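Local coordinates for C381 turret protein (Sulfolobus turreted icosahedral virus, PDB 4IND) that builds the turrets of an archaeal icosahedral virus, a structural role filled by a chain of three consecutive jelly-roll domains, at residues L299-V304 with G337-P342; Q313-A318 with V330-A335; I84-T89 with Y108-N113; F92-T97 with Q133-L138. One frame throughout, in Å; residues are numbered along the deposited sequence.

Contact 1: residues L299-V304 with G337-P342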
loop_
_atom_site.group_PDB
_atom_site.type_symbol
_atom_site.label_atom_id
_atom_site.label_comp_id
_atom_site.label_asym_id
_atom_site.label_seq_id
_atom_site.Cartn_x
_atom_site.Cartn_y
_atom_site.Cartn_z
ATOM N N LEU A 299 11.006 -15.151 -19.572
ATOM C CA LEU A 299 11.672 -16.414 -19.923
ATOM C C LEU A 299 12.229 -17.038 -18.674
ATOM O O LEU A 299 12.881 -16.354 -17.883
ATOM C CB LEU A 299 12.807 -16.193 -20.919
ATOM C CG LEU A 299 12.530 -15.335 -22.144
ATOM C CD1 LEU A 299 13.716 -15.390 -23.102
ATOM C CD2 LEU A 299 11.258 -15.790 -22.833
ATOM N N LYS A 300 11.991 -18.339 -18.498
ATOM C CA LYS A 300 12.390 -19.013 -17.266
ATOM C C LYS A 300 13.534 -19.999 -17.487
ATOM O O LYS A 300 14.364 -20.213 -16.613
ATOM C CB LYS A 300 11.190 -19.742 -16.647
ATOM C CG LYS A 300 9.973 -18.874 -16.438
ATOM C CD LYS A 300 10.285 -17.698 -15.538
ATOM C CE LYS A 300 10.514 -18.136 -14.099
ATOM N NZ LYS A 300 10.584 -16.967 -13.166
ATOM N N TYR A 301 13.567 -20.599 -18.663
ATOM C CA TYR A 301 14.515 -21.680 -18.945
ATOM C C TYR A 301 14.668 -21.888 -20.441
ATOM O O TYR A 301 13.693 -21.805 -21.191
ATOM C CB TYR A 301 14.016 -22.971 -18.318
ATOM C CG TYR A 301 14.898 -24.185 -18.597
ATOM C CD1 TYR A 301 16.063 -24.397 -17.872
ATOM C CD2 TYR A 301 14.540 -25.124 -19.559
ATOM C CE1 TYR A 301 16.872 -25.520 -18.119
ATOM C CE2 TYR A 301 15.331 -26.241 -19.821
ATOM C CZ TYR A 301 16.499 -26.429 -19.098
ATOM O OH TYR A 301 17.290 -27.542 -19.340
ATOM N N ALA A 302 15.894 -22.154 -20.876
ATOM C CA ALA A 302 16.151 -22.469 -22.276
ATOM C C ALA A 302 17.261 -23.496 -22.413
ATOM O O ALA A 302 18.205 -23.526 -21.618
ATOM C CB ALA A 302 16.484 -21.214 -23.075
ATOM N N SER A 303 17.143 -24.338 -23.429
ATOM C CA SER A 303 18.131 -25.375 -23.668
ATOM C C SER A 303 18.209 -25.648 -25.161
ATOM O O SER A 303 17.217 -25.509 -25.881
ATOM C CB SER A 303 17.732 -26.648 -22.931
ATOM O OG SER A 303 18.758 -27.606 -23.001
ATOM N N VAL A 304 19.390 -26.010 -25.633
ATOM C CA VAL A 304 19.555 -26.363 -27.045
ATOM C C VAL A 304 20.199 -27.734 -27.133
ATOM O O VAL A 304 21.208 -27.994 -26.475
ATOM C CB VAL A 304 20.407 -25.331 -27.806
ATOM C CG1 VAL A 304 20.656 -25.793 -29.236
ATOM C CG2 VAL A 304 19.711 -23.966 -27.798
ATOM N N GLY A 337 27.099 -22.606 -22.439
ATOM C CA GLY A 337 26.666 -23.984 -22.243
ATOM C C GLY A 337 25.259 -24.229 -22.758
ATOM O O GLY A 337 24.498 -23.285 -22.990
ATOM N N SER A 338 24.906 -25.502 -22.903
ATOM C CA SER A 338 23.698 -25.899 -23.629
ATOM C C SER A 338 22.379 -25.613 -22.910
ATOM O O SER A 338 21.307 -25.726 -23.507
ATOM C CB SER A 338 23.783 -27.384 -23.985
ATOM O OG SER A 338 23.916 -28.152 -22.806
ATOM N N SER A 339 22.437 -25.254 -21.633
ATOM C CA SER A 339 21.213 -24.874 -20.940
ATOM C C SER A 339 21.420 -23.722 -19.952
ATOM O O SER A 339 22.527 -23.498 -19.460
ATOM C CB SER A 339 20.570 -26.095 -20.273
ATOM O OG SER A 339 21.366 -26.570 -19.229
ATOM N N THR A 340 20.347 -22.986 -19.687
ATOM C CA THR A 340 20.427 -21.805 -18.834
ATOM C C THR A 340 20.479 -22.206 -17.361
ATOM O O THR A 340 19.885 -23.206 -16.965
ATOM C CB THR A 340 19.236 -20.888 -19.073
ATOM O OG1 THR A 340 18.030 -21.622 -18.849
ATOM C CG2 THR A 340 19.248 -20.363 -20.506
ATOM N N PRO A 341 21.185 -21.407 -16.542
ATOM C CA PRO A 341 21.333 -21.690 -15.106
ATOM C C PRO A 341 20.076 -21.365 -14.302
ATOM O O PRO A 341 19.183 -20.666 -14.776
ATOM C CB PRO A 341 22.499 -20.785 -14.694
ATOM C CG PRO A 341 22.432 -19.634 -15.646
ATOM C CD PRO A 341 21.933 -20.206 -16.957
ATOM N N PRO A 342 20.004 -21.880 -13.068
ATOM C CA PRO A 342 18.826 -21.669 -12.222
ATOM C C PRO A 342 18.423 -20.198 -12.033
ATOM O O PRO A 342 17.226 -19.905 -11.945
ATOM C CB PRO A 342 19.255 -22.282 -10.884
ATOM C CG PRO A 342 20.241 -23.361 -11.275
ATOM C CD PRO A 342 21.005 -22.758 -12.426
HETATM O O HOH W 1 17.073 -21.261 -16.416
#
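Thr340 meets Ala302 through both its backbone and its hydroxyl, and this pairing docks the loop between strands 328-332 and 346-349 onto strand 295-305 of the third jelly-roll domain. The amide of Thr340 gives its hydrogen to Ala302 O at 2.9 Å, while Thr340 OG1 accepts from Ala302 N at 3.0 Å in a nearly straight bond of 165°. The hydroxyl thus takes the place a main-chain carbonyl would hold in a regular sheet; with OG1 between the backbone N and the carbonyl carbon (chi1 57°), CG2 is left to rest against Ala302 CB. A water accepts from Thr340 OG1 at 2.6 Å and donates to both Lys300 O and Pro341 O. Farther along, Ser338 O of the loop receives two donors from the strand: Val304 N donates at 2.9 Å, and Ser303 OG arrives from above the carbonyl plane, 41° out of it, at 3.2 Å. Ser303 lies opposite Ser339, the one point where loop and strand pair as in an antiparallel sheet. The ring of Tyr301 lies obliquely beside the threonine, its CD1 3.5 Å from Thr340 OG1, and its OH reaches Ser339 CB. On the other edge of the strand, Lys300 and Tyr301 both face Val372 in a classic beta bulge. Tyr301 also packs on Pro341 of a neighbouring subunit, and Lys300 O accepts from Ser343 OG of that same subunit.

Contact 2: residues Q313-A318 with V330-A335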
loop_
_atom_site.group_PDB
_atom_site.type_symbol
_atom_site.label_atom_id
_atom_site.label_comp_id
_atom_site.label_asym_id
_atom_site.label_seq_id
_atom_site.Cartn_x
_atom_site.Cartn_y
_atom_site.Cartn_z
ATOM N N GLN A 313 27.688 -20.382 -33.947
ATOM C CA GLN A 313 26.916 -19.370 -33.248
ATOM C C GLN A 313 25.561 -19.908 -32.854
ATOM O O GLN A 313 24.885 -20.560 -33.642
ATOM C CB GLN A 313 26.741 -18.114 -34.104
ATOM C CG GLN A 313 25.872 -17.041 -33.434
ATOM C CD GLN A 313 25.626 -15.829 -34.323
ATOM O OE1 GLN A 313 25.668 -15.924 -35.553
ATOM N NE2 GLN A 313 25.367 -14.680 -33.699
ATOM N N CYS A 314 25.167 -19.628 -31.622
ATOM C CA CYS A 314 23.859 -20.029 -31.152
ATOM C C CYS A 314 23.516 -19.139 -29.974
ATOM O O CYS A 314 23.862 -19.453 -28.833
ATOM C CB CYS A 314 23.866 -21.513 -30.760
ATOM S SG CYS A 314 22.222 -22.169 -30.379
ATOM N N GLN A 315 22.877 -18.006 -30.269
ATOM C CA GLN A 315 22.517 -17.026 -29.253
ATOM C C GLN A 315 21.015 -16.804 -29.208
ATOM O O GLN A 315 20.381 -16.548 -30.239
ATOM C CB GLN A 315 23.221 -15.697 -29.528
ATOM C CG GLN A 315 24.731 -15.787 -29.460
ATOM C CD GLN A 315 25.407 -14.518 -29.910
ATOM O OE1 GLN A 315 24.912 -13.815 -30.788
ATOM N NE2 GLN A 315 26.549 -14.215 -29.309
ATOM N N LEU A 316 20.451 -16.902 -28.008
ATOM C CA LEU A 316 19.074 -16.498 -27.781
ATOM C C LEU A 316 19.078 -14.996 -27.505
ATOM O O LEU A 316 19.878 -14.507 -26.687
ATOM C CB LEU A 316 18.497 -17.256 -26.586
ATOM C CG LEU A 316 16.993 -17.130 -26.378
ATOM C CD1 LEU A 316 16.257 -17.674 -27.594
ATOM C CD2 LEU A 316 16.569 -17.842 -25.109
ATOM N N GLN A 317 18.203 -14.262 -28.195
ATOM C CA GLN A 317 18.126 -12.816 -28.031
ATOM C C GLN A 317 16.700 -12.375 -27.753
ATOM O O GLN A 317 15.742 -13.021 -28.193
ATOM C CB GLN A 317 18.647 -12.112 -29.286
ATOM C CG GLN A 317 19.975 -12.630 -29.773
ATOM C CD GLN A 317 20.548 -11.782 -30.876
ATOM O OE1 GLN A 317 19.838 -11.353 -31.786
ATOM N NE2 GLN A 317 21.840 -11.519 -30.797
ATOM N N ALA A 318 16.559 -11.266 -27.033
ATOM C CA ALA A 318 15.246 -10.792 -26.644
ATOM C C ALA A 318 15.270 -9.287 -26.590
ATOM O O ALA A 318 16.339 -8.687 -26.520
ATOM C CB ALA A 318 14.867 -11.347 -25.293
ATOM N N VAL A 330 20.583 -12.790 -24.564
ATOM C CA VAL A 330 20.242 -13.126 -23.173
ATOM C C VAL A 330 20.866 -14.470 -22.747
ATOM O O VAL A 330 20.955 -14.790 -21.562
ATOM C CB VAL A 330 18.735 -13.139 -22.929
ATOM C CG1 VAL A 330 18.166 -11.718 -23.000
ATOM C CG2 VAL A 330 18.035 -14.057 -23.931
ATOM N N TRP A 331 21.281 -15.261 -23.727
ATOM C CA TRP A 331 22.065 -16.466 -23.447
ATOM C C TRP A 331 22.814 -16.908 -24.681
ATOM O O TRP A 331 22.271 -16.915 -25.789
ATOM C CB TRP A 331 21.204 -17.625 -22.935
ATOM C CG TRP A 331 22.060 -18.735 -22.413
ATOM C CD1 TRP A 331 22.337 -19.929 -23.034
ATOM C CD2 TRP A 331 22.809 -18.738 -21.192
ATOM N NE1 TRP A 331 23.186 -20.668 -22.262
ATOM C CE2 TRP A 331 23.501 -19.961 -21.121
ATOM C CE3 TRP A 331 22.961 -17.823 -20.140
ATOM C CZ2 TRP A 331 24.331 -20.307 -20.043
ATOM C CZ3 TRP A 331 23.782 -18.160 -19.064
ATOM C CH2 TRP A 331 24.455 -19.395 -19.023
ATOM N N ASP A 332 24.071 -17.276 -24.491
ATOM C CA ASP A 332 24.889 -17.761 -25.579
ATOM C C ASP A 332 25.175 -19.233 -25.295
ATOM O O ASP A 332 25.886 -19.562 -24.348
ATOM C CB ASP A 332 26.179 -16.955 -25.666
ATOM C CG ASP A 332 27.037 -17.359 -26.844
ATOM O OD1 ASP A 332 26.987 -18.540 -27.249
ATOM O OD2 ASP A 332 27.763 -16.496 -27.373
ATOM N N PHE A 333 24.592 -20.124 -26.092
ATOM C CA PHE A 333 24.688 -21.555 -25.812
ATOM C C PHE A 333 26.071 -22.129 -26.095
ATOM O O PHE A 333 26.427 -23.198 -25.592
ATOM C CB PHE A 333 23.601 -22.327 -26.571
ATOM C CG PHE A 333 22.226 -21.991 -26.124
ATOM C CD1 PHE A 333 21.657 -22.643 -25.040
ATOM C CD2 PHE A 333 21.494 -20.997 -26.762
ATOM C CE1 PHE A 333 20.364 -22.312 -24.610
ATOM C CE2 PHE A 333 20.210 -20.668 -26.338
ATOM C CZ PHE A 333 19.647 -21.322 -25.263
ATOM N N ILE A 334 26.852 -21.427 -26.907
ATOM C CA ILE A 334 28.226 -21.846 -27.166
ATOM C C ILE A 334 29.113 -21.421 -26.001
ATOM O O ILE A 334 29.785 -22.236 -25.396
ATOM C CB ILE A 334 28.783 -21.229 -28.464
ATOM C CG1 ILE A 334 27.867 -21.528 -29.657
ATOM C CG2 ILE A 334 30.206 -21.705 -28.716
ATOM C CD1 ILE A 334 27.653 -22.998 -29.915
ATOM N N ALA A 335 29.097 -20.130 -25.690
ATOM C CA ALA A 335 29.945 -19.563 -24.639
ATOM C C ALA A 335 29.507 -19.982 -23.236
ATOM O O ALA A 335 30.336 -20.191 -22.352
ATOM C CB ALA A 335 29.954 -18.032 -24.747
#
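Gln315 and Asp332 form an antiparallel non-hydrogen-bonded pair, and the hydrogen-bonded pair beside it, Leu316 with Trp331, is distorted by a classic beta bulge in which Val330 and Trp331 both face Leu316. Leu316 O takes Val330 N at 2.8 Å and, weakly, Trp331 N. Phe333 N donates to Cys314 O, which also lies at the edge of the phenylalanine ring. Gln315 NE2 donates to Asp332 OD2 at 3.2 Å, in the amide plane but from above the carboxylate, the two planes lying 86° apart. Gln313 NE2 holds the other end of that amide by donating to Gln315 OE1, and Gln313 OE1 is itself held from outside by a hydrogen bond with Gln282 NE2. Asp332 OD1 closes an Asx turn through Ile334 N and also accepts from Ala335 N, which fixes the carboxylate as the chain turns into 333-335. This is the hairpin of strands 311-319 and 328-332 in the third jelly roll; its Leu316 side faces strand 295-305, Leu316 and Phe333 packing on Ala302. There Leu316 CB touches Phe333 CE2 at 3.8 Å, and Trp331 CD1 sits 3.4 Å above the centre of the Phe333 ring. Cys314 SG approaches that ring obliquely, 3.9 Å from Phe333 CD2.

Contact 3: residues I84-T89 with Y108-N113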
loop_
_atom_site.group_PDB
_atom_site.type_symbol
_atom_site.label_atom_id
_atom_site.label_comp_id
_atom_site.label_asym_id
_atom_site.label_seq_id
_atom_site.Cartn_x
_atom_site.Cartn_y
_atom_site.Cartn_z
ATOM N N ILE A 84 -23.086 13.584 -15.559
ATOM C CA ILE A 84 -24.113 14.627 -15.609
ATOM C C ILE A 84 -25.475 13.966 -15.700
ATOM O O ILE A 84 -25.768 13.305 -16.691
ATOM C CB ILE A 84 -23.943 15.546 -16.830
ATOM C CG1 ILE A 84 -22.470 15.900 -17.049
ATOM C CG2 ILE A 84 -24.780 16.843 -16.640
ATOM C CD1 ILE A 84 -22.219 16.847 -18.245
ATOM N N LYS A 85 -26.316 14.136 -14.679
ATOM C CA LYS A 85 -27.665 13.570 -14.742
ATOM C C LYS A 85 -28.539 14.549 -15.485
ATOM O O LYS A 85 -28.684 15.713 -15.080
ATOM C CB LYS A 85 -28.266 13.316 -13.352
ATOM C CG LYS A 85 -29.620 12.590 -13.449
ATOM C CD LYS A 85 -30.312 12.400 -12.077
ATOM C CE LYS A 85 -29.588 11.372 -11.225
ATOM N NZ LYS A 85 -29.614 10.027 -11.841
ATOM N N VAL A 86 -29.123 14.106 -16.588
ATOM C CA VAL A 86 -29.970 15.030 -17.364
ATOM C C VAL A 86 -31.320 14.397 -17.651
ATOM O O VAL A 86 -31.508 13.190 -17.474
ATOM C CB VAL A 86 -29.319 15.455 -18.708
ATOM C CG1 VAL A 86 -27.974 16.124 -18.486
ATOM C CG2 VAL A 86 -29.178 14.247 -19.627
ATOM N N TYR A 87 -32.269 15.214 -18.097
ATOM C CA TYR A 87 -33.567 14.729 -18.505
ATOM C C TYR A 87 -33.976 15.460 -19.787
ATOM O O TYR A 87 -33.968 16.700 -19.856
ATOM C CB TYR A 87 -34.632 14.935 -17.411
ATOM C CG TYR A 87 -36.010 14.495 -17.864
ATOM C CD1 TYR A 87 -36.398 13.173 -17.760
ATOM C CD2 TYR A 87 -36.923 15.406 -18.407
ATOM C CE1 TYR A 87 -37.649 12.756 -18.170
ATOM C CE2 TYR A 87 -38.193 14.999 -18.826
ATOM C CZ TYR A 87 -38.543 13.666 -18.712
ATOM O OH TYR A 87 -39.788 13.222 -19.123
ATOM N N ASN A 88 -34.303 14.691 -20.814
ATOM C CA ASN A 88 -34.630 15.266 -22.106
ATOM C C ASN A 88 -36.120 15.581 -22.141
ATOM O O ASN A 88 -36.954 14.678 -22.225
ATOM C CB ASN A 88 -34.266 14.287 -23.225
ATOM C CG ASN A 88 -34.597 14.842 -24.611
ATOM O OD1 ASN A 88 -34.916 16.029 -24.756
ATOM N ND2 ASN A 88 -34.517 13.996 -25.629
ATOM N N THR A 89 -36.464 16.862 -22.030
ATOM C CA THR A 89 -37.864 17.264 -21.993
ATOM C C THR A 89 -38.484 17.289 -23.372
ATOM O O THR A 89 -39.684 17.439 -23.488
ATOM C CB THR A 89 -38.076 18.664 -21.359
ATOM O OG1 THR A 89 -37.495 19.652 -22.207
ATOM C CG2 THR A 89 -37.428 18.763 -19.973
ATOM N N TYR A 108 -23.489 10.671 -27.581
ATOM C CA TYR A 108 -24.553 9.961 -26.882
ATOM C C TYR A 108 -25.868 10.335 -27.542
ATOM O O TYR A 108 -26.067 11.486 -27.946
ATOM C CB TYR A 108 -24.608 10.388 -25.420
ATOM C CG TYR A 108 -23.401 9.995 -24.606
ATOM C CD1 TYR A 108 -22.772 8.768 -24.801
ATOM C CD2 TYR A 108 -22.896 10.846 -23.630
ATOM C CE1 TYR A 108 -21.676 8.409 -24.041
ATOM C CE2 TYR A 108 -21.792 10.493 -22.865
ATOM C CZ TYR A 108 -21.198 9.270 -23.078
ATOM O OH TYR A 108 -20.107 8.915 -22.328
ATOM N N SER A 109 -26.771 9.366 -27.651
ATOM C CA SER A 109 -28.118 9.619 -28.133
ATOM C C SER A 109 -29.094 9.526 -26.946
ATOM O O SER A 109 -29.203 8.500 -26.292
ATOM C CB SER A 109 -28.475 8.630 -29.246
ATOM O OG SER A 109 -29.782 8.859 -29.706
ATOM N N ILE A 110 -29.789 10.619 -26.660
ATOM C CA ILE A 110 -30.662 10.683 -25.491
ATOM C C ILE A 110 -32.122 10.672 -25.919
ATOM O O ILE A 110 -32.602 11.604 -26.574
ATOM C CB ILE A 110 -30.362 11.967 -24.650
ATOM C CG1 ILE A 110 -28.875 12.033 -24.287
ATOM C CG2 ILE A 110 -31.225 12.021 -23.395
ATOM C CD1 ILE A 110 -28.469 13.308 -23.499
ATOM N N GLY A 111 -32.834 9.609 -25.555
ATOM C CA GLY A 111 -34.204 9.415 -26.003
ATOM C C GLY A 111 -35.155 10.503 -25.515
ATOM O O GLY A 111 -34.894 11.190 -24.516
ATOM N N ALA A 112 -36.254 10.671 -26.245
ATOM C CA ALA A 112 -37.310 11.617 -25.890
ATOM C C ALA A 112 -37.878 11.339 -24.496
ATOM O O ALA A 112 -38.044 10.189 -24.105
ATOM C CB ALA A 112 -38.418 11.567 -26.925
ATOM N N ASN A 113 -38.164 12.404 -23.746
ATOM C CA ASN A 113 -38.827 12.278 -22.443
ATOM C C ASN A 113 -38.188 11.255 -21.507
ATOM O O ASN A 113 -38.892 10.438 -20.907
ATOM C CB ASN A 113 -40.291 11.903 -22.630
ATOM C CG ASN A 113 -41.018 12.857 -23.553
ATOM O OD1 ASN A 113 -41.151 14.035 -23.244
ATOM N ND2 ASN A 113 -41.490 12.355 -24.692
#
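In the first jelly-roll domain, a member of the galactose-binding-like clan, the end of strand 78-88 meets the chain leaving the short strand 108-110 on its way to strand 114-124. Asn88 carries the polar part of the contact. Its CG stands anti to the backbone N (chi1 180°), which carries the amide across to the opposite backbone. There ND2 makes two weak hydrogen bonds, to Gly111 O at 3.0 Å and to Ile110 O at 3.2 Å, with angles of 143° and 131° that show how far each departs from linear. The same nitrogen also donates to Phe92 O, and OD1 accepts from Asn90 N, so both ends of the amide are engaged and its flip is settled. Beside the amide the contact is apolar: Asn88 CB rests 3.8 Å from Ile110 CG2, and Val86 CG2 meets Ile110 CD1 at 4.0 Å, the valine and isoleucine side chains crossing at about a right angle. Toward Asn113 the backbones close in, with Asn113 CA 3.1 Å from Asn88 O in a CA-H...O contact. Tyr87 starts out away from 108-113, but the end of its ring comes obliquely to Asn113, CE1 and CZ each 3.7 Å from Asn113 C; the same side chain packs on Ile45 and Tyr47 of strand 41-49. One N-H of Asn88 is thus shared between Gly111 O and Ile110 O, which accounts for the two bent, weak bonds, while the other goes to Phe92 O; with OD1 engaged as well, the amide is fixed in rotation and ties both carbonyls to the strand end.

Contact 4: residues F92-T97 with Q133-L138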
loop_
_atom_site.group_PDB
_atom_site.type_symbol
_atom_site.label_atom_id
_atom_site.label_comp_id
_atom_site.label_asym_id
_atom_site.label_seq_id
_atom_site.Cartn_x
_atom_site.Cartn_y
_atom_site.Cartn_z
ATOM N N PHE A 92 -38.388 14.475 -28.872
ATOM C CA PHE A 92 -37.488 13.879 -29.864
ATOM C C PHE A 92 -36.125 13.661 -29.222
ATOM O O PHE A 92 -35.812 14.278 -28.198
ATOM C CB PHE A 92 -37.350 14.796 -31.089
ATOM C CG PHE A 92 -37.081 16.238 -30.738
ATOM C CD1 PHE A 92 -35.803 16.661 -30.406
ATOM C CD2 PHE A 92 -38.115 17.170 -30.737
ATOM C CE1 PHE A 92 -35.546 17.979 -30.072
ATOM C CE2 PHE A 92 -37.875 18.489 -30.401
ATOM C CZ PHE A 92 -36.587 18.902 -30.070
ATOM N N SER A 93 -35.313 12.805 -29.833
ATOM C CA SER A 93 -33.983 12.500 -29.340
ATOM C C SER A 93 -33.084 13.704 -29.526
ATOM O O SER A 93 -33.273 14.491 -30.461
ATOM C CB SER A 93 -33.399 11.324 -30.134
ATOM O OG SER A 93 -34.060 10.137 -29.792
ATOM N N VAL A 94 -32.121 13.858 -28.634
ATOM C CA VAL A 94 -31.068 14.847 -28.801
ATOM C C VAL A 94 -29.736 14.146 -28.629
ATOM O O VAL A 94 -29.681 13.063 -28.065
ATOM C CB VAL A 94 -31.207 16.005 -27.788
ATOM C CG1 VAL A 94 -32.579 16.679 -27.957
ATOM C CG2 VAL A 94 -31.026 15.512 -26.360
ATOM N N THR A 95 -28.668 14.760 -29.130
ATOM C CA THR A 95 -27.352 14.154 -29.024
ATOM C C THR A 95 -26.410 15.059 -28.242
ATOM O O THR A 95 -26.571 16.287 -28.204
ATOM C CB THR A 95 -26.755 13.800 -30.398
ATOM O OG1 THR A 95 -26.332 14.994 -31.049
ATOM C CG2 THR A 95 -27.774 13.092 -31.274
ATOM N N VAL A 96 -25.443 14.443 -27.585
ATOM C CA VAL A 96 -24.432 15.182 -26.855
ATOM C C VAL A 96 -23.091 14.611 -27.288
ATOM O O VAL A 96 -22.995 13.417 -27.615
ATOM C CB VAL A 96 -24.644 15.016 -25.338
ATOM C CG1 VAL A 96 -23.353 15.228 -24.595
ATOM C CG2 VAL A 96 -25.730 15.979 -24.833
ATOM N N THR A 97 -22.069 15.459 -27.317
ATOM C CA THR A 97 -20.727 15.032 -27.690
ATOM C C THR A 97 -19.798 15.125 -26.487
ATOM O O THR A 97 -19.363 16.224 -26.118
ATOM C CB THR A 97 -20.186 15.902 -28.840
ATOM O OG1 THR A 97 -21.101 15.848 -29.948
ATOM C CG2 THR A 97 -18.804 15.431 -29.287
ATOM N N GLN A 133 -21.128 20.779 -24.736
ATOM C CA GLN A 133 -22.326 21.520 -25.120
ATOM C C GLN A 133 -23.567 20.709 -24.792
ATOM O O GLN A 133 -23.569 19.476 -24.897
ATOM C CB GLN A 133 -22.309 21.859 -26.615
ATOM C CG GLN A 133 -21.262 22.867 -27.024
ATOM C CD GLN A 133 -21.464 23.358 -28.449
ATOM O OE1 GLN A 133 -22.590 23.486 -28.920
ATOM N NE2 GLN A 133 -20.369 23.608 -29.150
ATOM N N LEU A 134 -24.627 21.410 -24.401
ATOM C CA LEU A 134 -25.894 20.787 -24.051
ATOM C C LEU A 134 -26.991 21.428 -24.873
ATOM O O LEU A 134 -27.143 22.646 -24.848
ATOM C CB LEU A 134 -26.172 20.978 -22.552
ATOM C CG LEU A 134 -25.084 20.452 -21.610
ATOM C CD1 LEU A 134 -25.310 20.912 -20.177
ATOM C CD2 LEU A 134 -24.980 18.939 -21.691
ATOM N N PRO A 135 -27.771 20.615 -25.603
ATOM C CA PRO A 135 -28.808 21.143 -26.506
ATOM C C PRO A 135 -30.065 21.603 -25.774
ATOM O O PRO A 135 -30.330 21.174 -24.643
ATOM C CB PRO A 135 -29.145 19.931 -27.408
ATOM C CG PRO A 135 -28.839 18.749 -26.543
ATOM C CD PRO A 135 -27.636 19.148 -25.702
ATOM N N PRO A 136 -30.848 22.476 -26.423
ATOM C CA PRO A 136 -32.133 22.960 -25.907
ATOM C C PRO A 136 -33.058 21.830 -25.461
ATOM O O PRO A 136 -33.176 20.803 -26.146
ATOM C CB PRO A 136 -32.734 23.687 -27.112
ATOM C CG PRO A 136 -31.546 24.146 -27.882
ATOM C CD PRO A 136 -30.538 23.040 -27.754
ATOM N N GLY A 137 -33.722 22.022 -24.321
ATOM C CA GLY A 137 -34.700 21.046 -23.868
ATOM C C GLY A 137 -34.124 20.060 -22.863
ATOM O O GLY A 137 -34.871 19.321 -22.232
ATOM N N LEU A 138 -32.804 20.046 -22.707
ATOM C CA LEU A 138 -32.192 19.177 -21.691
ATOM C C LEU A 138 -32.270 19.863 -20.330
ATOM O O LEU A 138 -31.845 21.009 -20.174
ATOM C CB LEU A 138 -30.729 18.898 -22.011
ATOM C CG LEU A 138 -30.310 17.644 -22.752
ATOM C CD1 LEU A 138 -28.815 17.414 -22.510
ATOM C CD2 LEU A 138 -31.146 16.416 -22.344
HETATM O O HOH W 2 -22.434 18.231 -26.786
HETATM O O HOH W 3 -19.814 19.289 -26.589
#
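Val94 lies over the ring of Pro135, its CB 3.8 Å from Pro135 CG, and the two side chains meet at a slant. Its CG2 also reaches Leu138 CD2 at 4.1 Å, the two side chains running antiparallel alongside one another. Val96 uses one methyl for almost everything. With CG1 anti to the backbone N (chi1 155°), CG2 is turned to Pro135 CD at 3.8 Å and to Leu138 CD1 at 4.1 Å, with the more distant Leu134 CD2 beyond. No direct hydrogen bond joins the segments. Instead two waters bridge Thr97 to Gln133: one accepts from Thr97 N and donates to Gln133 O, the other donates to Thr97 O and accepts from Gln133 N at 2.7 Å. Pro135 begins a type II beta turn that runs to Leu138, closed by a weak bond from Leu138 N to Pro135 O, and Gly137 takes a positive phi of 96°. In the first jelly roll this turn links strand 130-134 to strand 138-147, packing Pro135 and Leu138 against the valine-bearing side of strand 94-96, which pairs with 108-110; Ile110 touches both valines, and Leu138 packs onward against Val86 and Asn88 of strand 78-88.

From the N terminus, strand 78-88 leads into the short strand 94-96, and contact 3 closes the first loop when the chain returns at 108-113. Contact 4 opens inside that loop and closes beyond it at 133-138, so the two cross. Their centres are 7 Å apart, and they touch where Thr89 OG1 is hydrogen-bonded to Gly137 O and where strands 94-96 and 108-110 pair. Much later, in the third domain, contact 1 opens on strand 295-305; contact 2 nests within its loop as a hairpin, before 337-342 returns. These two, joined through Trp331 and Phe333, connect both sheets of that jelly roll, contact 2 being about 40 Å from contact 3 and contact 1 about 39 Å, between nearest atoms.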